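PDB 3B5E: Mll8374 protein from Mesorhizobium loti, which is a probable carboxylesterase of the alpha/beta-hydrolase type, expected to hydrolyse carboxylic esters with a serine nucleophile. Local coordinates for residues K86-E91 against M145-H150; H112-G117 against Q211-P216; V60-R65 against A96-E101; A178-L183 against A188-R193. All blocks are in the same frame, centred on the assembly; numbering follows the deposited sequence.

Three of the four contacts set helices against the central mixed sheet of an alpha/beta-hydrolase fold; interaction 1 joins a helix to a loop. Interactions 1 and 3 share helix 85-106, with centres 17 Å apart, and the salt bridge from Arg65 to Glu91 ties them together; along the chain their segments alternate. Interaction 3 closes before interaction 2 opens, and interaction 4 is nested within the long loop that interaction 2 closes. Interactions 3 and 4 lie 24 Å apart between centres, on opposite sides of the chain's centre, toward the two ends of the sheet. Strand 113-118, used by interaction 2, runs between them and leads to a probable nucleophile elbow at Ser119.

Interaction 1 (K86-E91 against M145-H150); sequences KSILAE and MPVLDH. With EDO (1,2-ethanediol), chain N.
The peptide carbonyl of Val147 is the flat group met across this contact: Ile88 CD1 comes to 3.4 Å from Val147 O. The imidazole of His150 stands farther along the loop, with CB of its neighbour Asp149 over the centre of one face. Both belong to the loop that follows strand 138-142 of the alpha/beta-hydrolase sheet, and the contact joins this loop to the first turns of helix 85-106.

Ile88 meets both loop residues because its two branches divide the work. CG1 lies beside the backbone N and the chain then runs extended (chi2 172°), which carries Ile88 CD1 out to CG2 of Val147 at 3.9 Å. The shorter branch, Ile88 CG2, meets CD2 of Leu148 at 3.8 Å. That same Leu148 CD2 is also touched by Leu89 CD1, at 3.9 Å, so two successive helix residues meet one methyl. Branched aliphatic groups suit this place, since Phe75 and Phe83 add apolar surface against Ile88; Ser127 of helix 120-131 also touches it.

Polar anchoring comes from Gln85, whose amide receives a bond from Asp149 N and gives one to Val147 O, satisfying the carbonyl beside the isoleucine methyl. At the helix start, where backbone N-H groups lack partners a turn earlier, a 1,2-ethanediol, probably from the crystallisation liquor, is bound: Lys86 N donates to its O1 at 2.8 Å, with an angle of 160° at the hydrogen.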
loop_
_atom_site.group_PDB
_atom_site.type_symbol
_atom_site.label_atom_id
_atom_site.label_comp_id
_atom_site.label_asym_id
_atom_site.label_seq_id
_atom_site.Cartn_x
_atom_site.Cartn_y
_atom_site.Cartn_z
ATOM N N LYS A 86 14.149 -12.268 -3.875
ATOM C CA LYS A 86 15.248 -11.297 -3.877
ATOM C C LYS A 86 14.776 -9.885 -4.311
ATOM O O LYS A 86 15.223 -8.867 -3.774
ATOM C CB LYS A 86 16.393 -11.832 -4.761
ATOM C CG LYS A 86 17.641 -11.012 -4.767
ATOM N N SER A 87 13.847 -9.845 -5.261
ATOM C CA SER A 87 13.220 -8.617 -5.702
ATOM C C SER A 87 12.336 -7.958 -4.642
ATOM O O SER A 87 12.420 -6.747 -4.426
ATOM C CB SER A 87 12.449 -8.864 -6.981
ATOM O OG SER A 87 11.970 -7.642 -7.504
ATOM N N ILE A 88 11.521 -8.750 -3.956
ATOM C CA ILE A 88 10.694 -8.219 -2.870
ATOM C C ILE A 88 11.604 -7.603 -1.812
ATOM O O ILE A 88 11.377 -6.507 -1.343
ATOM C CB ILE A 88 9.788 -9.300 -2.206
ATOM C CG1 ILE A 88 8.782 -9.886 -3.219
ATOM C CG2 ILE A 88 9.008 -8.716 -0.976
ATOM C CD1 ILE A 88 7.968 -11.103 -2.742
ATOM N N LEU A 89 12.647 -8.321 -1.452
ATOM C CA LEU A 89 13.551 -7.841 -0.407
ATOM C C LEU A 89 14.235 -6.510 -0.805
ATOM O O LEU A 89 14.285 -5.576 0.007
ATOM C CB LEU A 89 14.563 -8.914 -0.046
ATOM C CG LEU A 89 14.201 -9.913 1.073
ATOM C CD1 LEU A 89 12.780 -10.461 0.984
ATOM C CD2 LEU A 89 15.188 -11.051 1.058
ATOM N N ALA A 90 14.715 -6.424 -2.050
ATOM C CA ALA A 90 15.472 -5.275 -2.515
ATOM C C ALA A 90 14.578 -4.052 -2.613
ATOM O O ALA A 90 14.959 -2.963 -2.180
ATOM C CB ALA A 90 16.154 -5.565 -3.862
ATOM N N GLU A 91 13.406 -4.232 -3.202
ATOM C CA GLU A 91 12.478 -3.126 -3.454
ATOM C C GLU A 91 11.828 -2.641 -2.173
ATOM O O GLU A 91 11.624 -1.440 -1.990
ATOM C CB GLU A 91 11.455 -3.531 -4.519
ATOM C CG GLU A 91 12.077 -3.835 -5.894
ATOM C CD GLU A 91 12.846 -2.649 -6.468
ATOM O OE1 GLU A 91 12.307 -1.521 -6.507
ATOM O OE2 GLU A 91 14.010 -2.850 -6.865
HETATM N N MSE A 145 -2.493 -10.465 -1.207
HETATM C CA MSE A 145 -2.219 -11.875 -0.991
HETATM C C MSE A 145 -0.865 -11.999 -0.316
HETATM O O MSE A 145 -0.087 -11.065 -0.360
HETATM C CB MSE A 145 -2.247 -12.661 -2.319
HETATM C CG MSE A 145 -1.101 -12.368 -3.272
HETATM SE SE MSE A 145 -1.151 -13.539 -4.801
HETATM C CE MSE A 145 -0.726 -15.240 -3.935
ATOM N N PRO A 146 -0.583 -13.148 0.342
ATOM C CA PRO A 146 0.777 -13.394 0.810
ATOM C C PRO A 146 1.726 -13.583 -0.371
ATOM O O PRO A 146 1.361 -14.209 -1.369
ATOM C CB PRO A 146 0.657 -14.709 1.626
ATOM C CG PRO A 146 -0.839 -14.875 1.893
ATOM C CD PRO A 146 -1.491 -14.261 0.683
ATOM N N VAL A 147 2.911 -12.994 -0.250
ATOM C CA VAL A 147 3.940 -13.013 -1.311
ATOM C C VAL A 147 5.330 -13.448 -0.840
ATOM O O VAL A 147 6.177 -13.780 -1.666
ATOM C CB VAL A 147 4.063 -11.640 -2.033
ATOM C CG1 VAL A 147 2.725 -11.248 -2.671
ATOM C CG2 VAL A 147 4.545 -10.492 -1.089
ATOM N N LEU A 148 5.574 -13.422 0.473
ATOM C CA LEU A 148 6.867 -13.736 1.042
ATOM C C LEU A 148 6.898 -15.200 1.381
ATOM O O LEU A 148 6.005 -15.694 2.032
ATOM C CB LEU A 148 7.138 -12.957 2.328
ATOM C CG LEU A 148 7.773 -11.584 2.249
ATOM C CD1 LEU A 148 7.988 -11.074 3.697
ATOM C CD2 LEU A 148 9.083 -11.673 1.449
ATOM N N ASP A 149 7.929 -15.896 0.953
ATOM C CA ASP A 149 8.062 -17.304 1.292
ATOM C C ASP A 149 8.534 -17.515 2.727
ATOM O O ASP A 149 8.098 -18.455 3.378
ATOM C CB ASP A 149 9.060 -18.005 0.365
ATOM C CG ASP A 149 8.555 -18.138 -1.073
ATOM O OD1 ASP A 149 7.336 -17.919 -1.324
ATOM O OD2 ASP A 149 9.422 -18.450 -1.941
ATOM N N HIS A 150 9.459 -16.691 3.191
ATOM C CA HIS A 150 9.944 -16.786 4.554
ATOM C C HIS A 150 9.690 -15.431 5.219
ATOM O O HIS A 150 10.049 -14.371 4.683
ATOM C CB HIS A 150 11.417 -17.215 4.594
ATOM C CG HIS A 150 11.684 -18.495 3.850
ATOM N ND1 HIS A 150 11.009 -19.670 4.120
ATOM C CD2 HIS A 150 12.528 -18.775 2.827
ATOM C CE1 HIS A 150 11.434 -20.620 3.304
ATOM N NE2 HIS A 150 12.356 -20.103 2.509
HETATM C C1 EDO N . 14.644 -15.794 -5.989
HETATM O O1 EDO N . 14.913 -14.630 -5.224
HETATM C C2 EDO N . 13.583 -16.600 -5.262
HETATM O O2 EDO N . 12.323 -16.194 -5.770
#

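Interaction 2 (H112-G117 against Q211-P216); sequences HATFLG and QWLAGP
Thr114 meets Trp212 and Leu213 through both of its branches, and its first torsion (chi1 -58°) divides them: CG2 stands anti to the backbone N, while OG1 lies beside that N. Trp212 reaches back from the helix with CG anti to its own N (chi1 174°), bringing the six-membered part of the indole up to the strand. Methyl and ring approach from opposite directions, Thr114 CG2 lying at the ring edge near its plane, 4.1 Å from Trp212 CZ3. On the hydroxyl branch the neighbour is apolar: Leu213 CD2 packs 3.6 Å from Thr114 OG1.

Here the C-terminal helix 203-214 lies against a central strand of the alpha/beta-hydrolase sheet, the one that runs into the probable nucleophile elbow containing Gly117 and Ser119. Beta-branched threonine suits an extended strand, and a large indole can span the gap from the helix. Arg160 makes a cation-pi contact with the ring, and its NH2 a hydrogen bond to Trp212 O.

Gly215 is the first residue to leave helical geometry, with a phi of 83° that glycine adopts easily; Gly215 N makes weak bonds to Gln211 O at 3.3 Å and Trp212 O at 3.2 Å.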
loop_
_atom_site.group_PDB
_atom_site.type_symbol
_atom_site.label_atom_id
_atom_site.label_comp_id
_atom_site.label_asym_id
_atom_site.label_seq_id
_atom_site.Cartn_x
_atom_site.Cartn_y
_atom_site.Cartn_z
ATOM N N HIS A 112 1.075 9.906 11.503
ATOM C CA HIS A 112 -0.220 10.292 10.962
ATOM C C HIS A 112 -0.348 9.817 9.513
ATOM O O HIS A 112 -1.085 10.410 8.719
ATOM C CB HIS A 112 -0.397 11.817 11.082
ATOM C CG HIS A 112 -0.649 12.279 12.483
ATOM N ND1 HIS A 112 -1.912 12.551 12.960
ATOM C CD2 HIS A 112 0.198 12.475 13.522
ATOM C CE1 HIS A 112 -1.830 12.919 14.226
ATOM N NE2 HIS A 112 -0.561 12.879 14.591
ATOM N N ALA A 113 0.375 8.757 9.164
ATOM C CA ALA A 113 0.433 8.313 7.787
ATOM C C ALA A 113 -0.245 6.946 7.648
ATOM O O ALA A 113 -0.165 6.132 8.557
ATOM C CB ALA A 113 1.854 8.236 7.345
ATOM N N THR A 114 -0.923 6.735 6.519
ATOM C CA THR A 114 -1.505 5.455 6.113
ATOM C C THR A 114 -0.862 5.048 4.816
ATOM O O THR A 114 -0.645 5.887 3.936
ATOM C CB THR A 114 -3.024 5.530 5.868
ATOM O OG1 THR A 114 -3.660 5.982 7.062
ATOM C CG2 THR A 114 -3.625 4.123 5.435
ATOM N N PHE A 115 -0.541 3.763 4.725
ATOM C CA PHE A 115 -0.006 3.180 3.515
ATOM C C PHE A 115 -1.164 2.448 2.823
ATOM O O PHE A 115 -1.662 1.474 3.344
ATOM C CB PHE A 115 1.180 2.281 3.836
ATOM C CG PHE A 115 2.393 3.043 4.262
ATOM C CD1 PHE A 115 2.455 3.649 5.512
ATOM C CD2 PHE A 115 3.475 3.200 3.386
ATOM C CE1 PHE A 115 3.582 4.383 5.896
ATOM C CE2 PHE A 115 4.585 3.941 3.760
ATOM C CZ PHE A 115 4.639 4.532 5.019
ATOM N N LEU A 116 -1.563 2.955 1.657
ATOM C CA LEU A 116 -2.685 2.427 0.861
ATOM C C LEU A 116 -2.157 1.811 -0.439
ATOM O O LEU A 116 -1.703 2.536 -1.334
ATOM C CB LEU A 116 -3.705 3.548 0.574
ATOM C CG LEU A 116 -4.881 3.275 -0.398
ATOM C CD1 LEU A 116 -5.901 2.265 0.210
ATOM C CD2 LEU A 116 -5.580 4.563 -0.867
ATOM N N GLY A 117 -2.249 0.475 -0.546
ATOM C CA GLY A 117 -1.789 -0.263 -1.717
ATOM C C GLY A 117 -2.923 -1.027 -2.368
ATOM O O GLY A 117 -3.873 -1.481 -1.708
ATOM N N GLN A 211 -14.442 4.870 6.523
ATOM C CA GLN A 211 -15.104 4.329 7.729
ATOM C C GLN A 211 -14.094 3.748 8.738
ATOM O O GLN A 211 -14.234 3.894 9.954
ATOM C CB GLN A 211 -16.144 3.255 7.307
ATOM C CG GLN A 211 -17.454 3.845 6.710
ATOM C CD GLN A 211 -18.238 2.947 5.692
ATOM O OE1 GLN A 211 -17.860 1.800 5.368
ATOM N NE2 GLN A 211 -19.341 3.502 5.180
ATOM N N TRP A 212 -13.085 3.064 8.213
ATOM C CA TRP A 212 -12.010 2.481 9.014
ATOM C C TRP A 212 -11.109 3.559 9.606
ATOM O O TRP A 212 -10.758 3.480 10.786
ATOM C CB TRP A 212 -11.209 1.554 8.139
ATOM C CG TRP A 212 -9.987 0.976 8.717
ATOM C CD1 TRP A 212 -9.899 -0.052 9.590
ATOM C CD2 TRP A 212 -8.652 1.345 8.388
ATOM N NE1 TRP A 212 -8.572 -0.333 9.854
ATOM C CE2 TRP A 212 -7.792 0.519 9.126
ATOM C CE3 TRP A 212 -8.102 2.307 7.539
ATOM C CZ2 TRP A 212 -6.400 0.618 9.032
ATOM C CZ3 TRP A 212 -6.722 2.409 7.448
ATOM C CH2 TRP A 212 -5.893 1.573 8.193
ATOM N N LEU A 213 -10.790 4.571 8.810
ATOM C CA LEU A 213 -9.985 5.700 9.281
ATOM C C LEU A 213 -10.707 6.488 10.380
ATOM O O LEU A 213 -10.067 6.932 11.350
ATOM C CB LEU A 213 -9.591 6.636 8.130
ATOM C CG LEU A 213 -8.513 6.145 7.163
ATOM C CD1 LEU A 213 -8.318 7.146 6.054
ATOM C CD2 LEU A 213 -7.198 5.854 7.896
ATOM N N ALA A 214 -12.028 6.662 10.226
ATOM C CA ALA A 214 -12.856 7.365 11.212
ATOM C C ALA A 214 -12.945 6.596 12.525
ATOM O O ALA A 214 -13.221 7.186 13.554
ATOM C CB ALA A 214 -14.249 7.646 10.661
ATOM N N GLY A 215 -12.698 5.294 12.516
ATOM C CA GLY A 215 -12.558 4.542 13.764
ATOM C C GLY A 215 -13.905 4.144 14.334
ATOM O O GLY A 215 -14.947 4.526 13.781
ATOM N N PRO A 216 -13.907 3.371 15.447
ATOM C CA PRO A 216 -15.175 2.893 16.036
ATOM C C PRO A 216 -15.885 3.959 16.864
ATOM O O PRO A 216 -17.112 3.997 16.870
ATOM C CB PRO A 216 -14.747 1.710 16.919
ATOM C CG PRO A 216 -13.222 1.591 16.762
ATOM C CD PRO A 216 -12.737 2.889 16.205
#

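Interaction 3 (V60-R65 against A96-E101); sequences VAARGR and AAFTNE. With EDO (1,2-ethanediol), chain K.
Apolar contact alone joins the two segments directly, and Phe98 is its hub. Val60 CG1 lies 4.2 Å from Phe98 CZ, and Ala62 CB lies 4.3 Å from Phe98 CE2. This is helix-on-sheet packing of the alpha/beta-hydrolase fold, helix 85-106 against strand 58-62. Val60 and Ala62, two apart on the strand, both face the helix. Phe98 extends CG anti to its backbone N (chi1 167°), which sends the ring out to both; the small alanine suits a position facing so large a ring. Tyr20 meets the phenyl edge-to-face, and Phe18 and Phe95 extend the aromatic cluster.

Hydrogen bonding serves the helix itself. In the conformer described, Thr99 OG1 donates back to Ala96 O at 2.7 Å, tilted 16° from the carbonyl plane, a common way for threonine to bury its hydroxyl within a helix.

Charged groups act beyond the strand. Arg65 forms a salt bridge with Glu91, about two turns before Phe98 on helix 85-106, and Arg63 forms one through NE with Glu43. The far edge of the Arg63 guanidinium meets a 1,2-ethanediol, probably from the crystallisation liquor: both bonds are weak and converge on one oxygen, O1, at 3.5 Å from Arg63 NH1 and 3.4 Å from Arg63 NH2.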
loop_
_atom_site.group_PDB
_atom_site.type_symbol
_atom_site.label_atom_id
_atom_site.label_comp_id
_atom_site.label_asym_id
_atom_site.label_seq_id
_atom_site.Cartn_x
_atom_site.Cartn_y
_atom_site.Cartn_z
ATOM N N VAL A 60 1.362 11.080 -1.145
ATOM C CA VAL A 60 2.610 10.659 -1.818
ATOM C C VAL A 60 2.226 9.544 -2.778
ATOM O O VAL A 60 2.031 8.389 -2.376
ATOM C CB VAL A 60 3.729 10.189 -0.851
ATOM C CG1 VAL A 60 5.009 9.765 -1.624
ATOM C CG2 VAL A 60 4.073 11.254 0.193
ATOM N N ALA A 61 2.097 9.900 -4.049
ATOM C CA ALA A 61 1.718 8.952 -5.086
ATOM C C ALA A 61 3.018 8.441 -5.723
ATOM O O ALA A 61 3.570 9.082 -6.611
ATOM C CB ALA A 61 0.831 9.616 -6.092
ATOM N N ALA A 62 3.475 7.276 -5.246
ATOM C CA ALA A 62 4.759 6.698 -5.616
ATOM C C ALA A 62 4.641 5.772 -6.830
ATOM O O ALA A 62 3.603 5.124 -7.058
ATOM C CB ALA A 62 5.349 5.966 -4.445
ATOM N N ARG A 63 5.729 5.677 -7.578
ATOM C CA ARG A 63 5.791 4.815 -8.774
ATOM C C ARG A 63 6.759 3.663 -8.566
ATOM O O ARG A 63 7.873 3.866 -8.102
ATOM C CB ARG A 63 6.229 5.630 -9.988
ATOM C CG ARG A 63 6.238 4.857 -11.331
ATOM C CD ARG A 63 6.853 5.624 -12.456
ATOM N NE ARG A 63 5.935 6.664 -12.927
ATOM C CZ ARG A 63 6.101 7.380 -14.030
ATOM N NH1 ARG A 63 7.168 7.230 -14.790
ATOM N NH2 ARG A 63 5.180 8.261 -14.373
ATOM N N GLY A 64 6.327 2.459 -8.942
ATOM C CA GLY A 64 7.199 1.281 -8.953
ATOM C C GLY A 64 8.403 1.432 -9.874
ATOM O O GLY A 64 8.397 2.202 -10.835
ATOM N N ARG A 65 9.473 0.717 -9.559
ATOM C CA ARG A 65 10.730 0.883 -10.293
ATOM C C ARG A 65 10.933 -0.097 -11.439
ATOM O O ARG A 65 11.899 0.021 -12.183
ATOM C CB ARG A 65 11.894 0.802 -9.335
ATOM C CG ARG A 65 11.773 1.826 -8.255
ATOM C CD ARG A 65 13.078 2.108 -7.585
ATOM N NE ARG A 65 13.740 0.914 -7.068
ATOM C CZ ARG A 65 14.847 0.937 -6.330
ATOM N NH1 ARG A 65 15.432 2.084 -6.013
ATOM N NH2 ARG A 65 15.380 -0.196 -5.906
ATOM N N ALA A 96 11.519 1.481 1.998
ATOM C CA ALA A 96 11.669 1.827 3.403
ATOM C C ALA A 96 12.539 3.088 3.531
ATOM O O ALA A 96 12.129 4.083 4.159
ATOM C CB ALA A 96 12.273 0.646 4.186
ATOM N N ALA A 97 13.704 3.050 2.874
ATOM C CA ALA A 97 14.635 4.194 2.835
ATOM C C ALA A 97 13.946 5.421 2.222
ATOM O O ALA A 97 14.024 6.517 2.773
ATOM C CB ALA A 97 15.884 3.837 2.063
ATOM N N PHE A 98 13.240 5.207 1.109
ATOM C CA PHE A 98 12.484 6.255 0.433
ATOM C C PHE A 98 11.440 6.933 1.331
ATOM O O PHE A 98 11.291 8.179 1.304
ATOM C CB PHE A 98 11.811 5.681 -0.832
ATOM C CG PHE A 98 10.769 6.593 -1.436
ATOM C CD1 PHE A 98 11.165 7.707 -2.165
ATOM C CD2 PHE A 98 9.414 6.354 -1.255
ATOM C CE1 PHE A 98 10.236 8.568 -2.709
ATOM C CE2 PHE A 98 8.458 7.206 -1.794
ATOM C CZ PHE A 98 8.871 8.326 -2.540
ATOM N N THR A 99 10.719 6.143 2.137
ATOM C CA THR A 99 9.677 6.708 3.014
ATOM C C THR A 99 10.303 7.721 3.938
ATOM O O THR A 99 9.780 8.806 4.115
ATOM C CB THR A 99 8.870 5.658 3.870
ATOM O OG1 THR A 99 9.702 5.047 4.866
ATOM C CG2 THR A 99 8.258 4.617 2.998
ATOM N N ASN A 100 11.442 7.357 4.506
ATOM C CA ASN A 100 12.146 8.230 5.408
ATOM C C ASN A 100 12.657 9.525 4.718
ATOM O O ASN A 100 12.487 10.625 5.260
ATOM C CB ASN A 100 13.217 7.411 6.149
ATOM C CG ASN A 100 12.575 6.288 7.046
ATOM O OD1 ASN A 100 11.454 6.450 7.593
ATOM N ND2 ASN A 100 13.260 5.142 7.152
ATOM N N GLU A 101 13.258 9.363 3.532
ATOM C CA GLU A 101 13.698 10.476 2.675
ATOM C C GLU A 101 12.535 11.410 2.401
ATOM O O GLU A 101 12.624 12.608 2.643
ATOM C CB GLU A 101 14.183 10.005 1.294
ATOM C CG GLU A 101 15.433 9.177 1.207
ATOM C CD GLU A 101 15.869 8.973 -0.256
ATOM O OE1 GLU A 101 15.102 8.380 -1.085
ATOM O OE2 GLU A 101 16.993 9.418 -0.565
HETATM C C1 EDO K . 7.691 9.194 -17.711
HETATM O O1 EDO K . 6.365 9.534 -17.291
HETATM C C2 EDO K . 7.610 8.144 -18.812
HETATM O O2 EDO K . 7.834 6.829 -18.283
#

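Interaction 4 (A178-L183 against A188-R193); sequences ALVTLL and AEVDAR
Ala188 opens the contact with Leu183, its N donating to Leu183 O at 3.0 Å with an angle of 151° at the hydrogen. The donor is tilted 31° from the carbonyl plane, and Ala188 CB lies 3.4 Å from the same Leu183 O, a small methyl beside the last turn of the helix. This bond bridges the short turn of a beta-alpha-beta unit made of strand 160-166, helix 176-185 and strand 189-195, in which the last strand forms one edge of the sheet.

Glu189 points away from the helix; Val190, next along, faces it. With CG2 anti to its carbonyl carbon, Val190 places that methyl 3.9 Å from Leu183 CB, while CG1 meets Val180 CG1. A beta-branched residue fits here because both its methyls are used on one helix face.

Asp191 again points away from the helix, and Arg193 grips it side-on: Arg193 NE reaches Asp191 OD1 at 2.8 Å, and Arg193 NH2 reaches Asp191 OD2 at 3.0 Å. Both oxygens are met on their syn sides, and two bonds should fix the rotation of both groups, which lie against helix 203-214. Between this pair, Ala192 returns to the helix, its CB 3.6 Å from Val180 CG2.

Segment 178-183 runs nearly antiparallel to strand residues 189-193, at 162°. The contact thus rests on an aliphatic strand face, with a single backbone bond, Ala188 N to Leu183 O, tying strand to helix at the turn.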
loop_
_atom_site.group_PDB
_atom_site.type_symbol
_atom_site.label_atom_id
_atom_site.label_comp_id
_atom_site.label_asym_id
_atom_site.label_seq_id
_atom_site.Cartn_x
_atom_site.Cartn_y
_atom_site.Cartn_z
ATOM N N ALA A 178 -5.368 -16.655 4.479
ATOM C CA ALA A 178 -3.976 -16.902 4.887
ATOM C C ALA A 178 -3.283 -15.596 5.330
ATOM O O ALA A 178 -2.536 -15.583 6.312
ATOM C CB ALA A 178 -3.199 -17.602 3.752
ATOM N N LEU A 179 -3.563 -14.496 4.622
ATOM C CA LEU A 179 -2.972 -13.201 4.965
ATOM C C LEU A 179 -3.501 -12.700 6.296
ATOM O O LEU A 179 -2.745 -12.150 7.092
ATOM C CB LEU A 179 -3.253 -12.167 3.871
ATOM C CG LEU A 179 -2.451 -10.877 3.978
ATOM C CD1 LEU A 179 -0.893 -11.105 3.985
ATOM C CD2 LEU A 179 -2.944 -9.917 2.876
ATOM N N VAL A 180 -4.807 -12.850 6.517
ATOM C CA VAL A 180 -5.430 -12.472 7.809
ATOM C C VAL A 180 -4.795 -13.221 8.988
ATOM O O VAL A 180 -4.478 -12.619 10.003
ATOM C CB VAL A 180 -6.971 -12.698 7.821
ATOM C CG1 VAL A 180 -7.532 -12.525 9.255
ATOM C CG2 VAL A 180 -7.627 -11.738 6.803
ATOM N N THR A 181 -4.629 -14.520 8.809
ATOM C CA THR A 181 -4.003 -15.377 9.799
ATOM C C THR A 181 -2.563 -14.912 10.062
ATOM O O THR A 181 -2.134 -14.736 11.228
ATOM C CB THR A 181 -4.061 -16.866 9.340
ATOM O OG1 THR A 181 -5.421 -17.303 9.401
ATOM C CG2 THR A 181 -3.184 -17.783 10.261
ATOM N N LEU A 182 -1.823 -14.700 8.990
ATOM C CA LEU A 182 -0.418 -14.293 9.098
ATOM C C LEU A 182 -0.252 -12.982 9.871
ATOM O O LEU A 182 0.543 -12.899 10.801
ATOM C CB LEU A 182 0.176 -14.151 7.696
ATOM C CG LEU A 182 1.643 -13.745 7.589
ATOM C CD1 LEU A 182 2.517 -14.868 8.065
ATOM C CD2 LEU A 182 1.958 -13.339 6.137
ATOM N N LEU A 183 -0.977 -11.942 9.466
ATOM C CA LEU A 183 -0.803 -10.621 10.064
ATOM C C LEU A 183 -1.293 -10.629 11.517
ATOM O O LEU A 183 -0.647 -10.053 12.381
ATOM C CB LEU A 183 -1.491 -9.549 9.225
ATOM C CG LEU A 183 -0.945 -9.363 7.787
ATOM C CD1 LEU A 183 -1.768 -8.322 6.987
ATOM C CD2 LEU A 183 0.534 -8.969 7.780
ATOM N N ALA A 188 -0.688 -7.823 14.417
ATOM C CA ALA A 188 -1.420 -6.713 13.821
ATOM C C ALA A 188 -2.896 -6.778 14.230
ATOM O O ALA A 188 -3.446 -7.847 14.458
ATOM C CB ALA A 188 -1.283 -6.731 12.314
ATOM N N GLU A 189 -3.518 -5.619 14.337
ATOM C CA GLU A 189 -4.962 -5.538 14.513
ATOM C C GLU A 189 -5.602 -5.484 13.123
ATOM O O GLU A 189 -5.589 -4.456 12.449
ATOM C CB GLU A 189 -5.313 -4.313 15.340
ATOM C CG GLU A 189 -6.784 -3.960 15.365
ATOM C CD GLU A 189 -7.088 -2.795 16.307
ATOM O OE1 GLU A 189 -6.226 -2.486 17.169
ATOM O OE2 GLU A 189 -8.182 -2.187 16.173
ATOM N N VAL A 190 -6.180 -6.601 12.721
ATOM C CA VAL A 190 -6.665 -6.768 11.345
ATOM C C VAL A 190 -8.171 -6.494 11.289
ATOM O O VAL A 190 -8.931 -6.985 12.115
ATOM C CB VAL A 190 -6.361 -8.206 10.811
ATOM C CG1 VAL A 190 -6.829 -8.350 9.351
ATOM C CG2 VAL A 190 -4.855 -8.580 10.967
ATOM N N ASP A 191 -8.586 -5.696 10.317
ATOM C CA ASP A 191 -9.973 -5.523 9.989
ATOM C C ASP A 191 -10.103 -5.926 8.536
ATOM O O ASP A 191 -9.684 -5.187 7.669
ATOM C CB ASP A 191 -10.333 -4.056 10.129
ATOM C CG ASP A 191 -11.761 -3.786 9.836
ATOM O OD1 ASP A 191 -12.466 -4.685 9.354
ATOM O OD2 ASP A 191 -12.187 -2.632 10.096
ATOM N N ALA A 192 -10.647 -7.118 8.285
ATOM C CA ALA A 192 -10.758 -7.673 6.928
ATOM C C ALA A 192 -12.226 -7.778 6.480
ATOM O O ALA A 192 -13.100 -8.249 7.251
ATOM C CB ALA A 192 -10.070 -9.036 6.843
ATOM N N ARG A 193 -12.470 -7.254 5.274
ATOM C CA ARG A 193 -13.797 -7.184 4.649
ATOM C C ARG A 193 -13.806 -7.976 3.359
ATOM O O ARG A 193 -12.782 -8.089 2.672
ATOM C CB ARG A 193 -14.204 -5.734 4.293
ATOM C CG ARG A 193 -13.993 -4.734 5.368
ATOM C CD ARG A 193 -14.826 -5.007 6.592
ATOM N NE ARG A 193 -14.544 -4.030 7.627
ATOM C CZ ARG A 193 -15.164 -2.855 7.724
ATOM N NH1 ARG A 193 -16.163 -2.529 6.926
ATOM N NH2 ARG A 193 -14.803 -2.008 8.671
#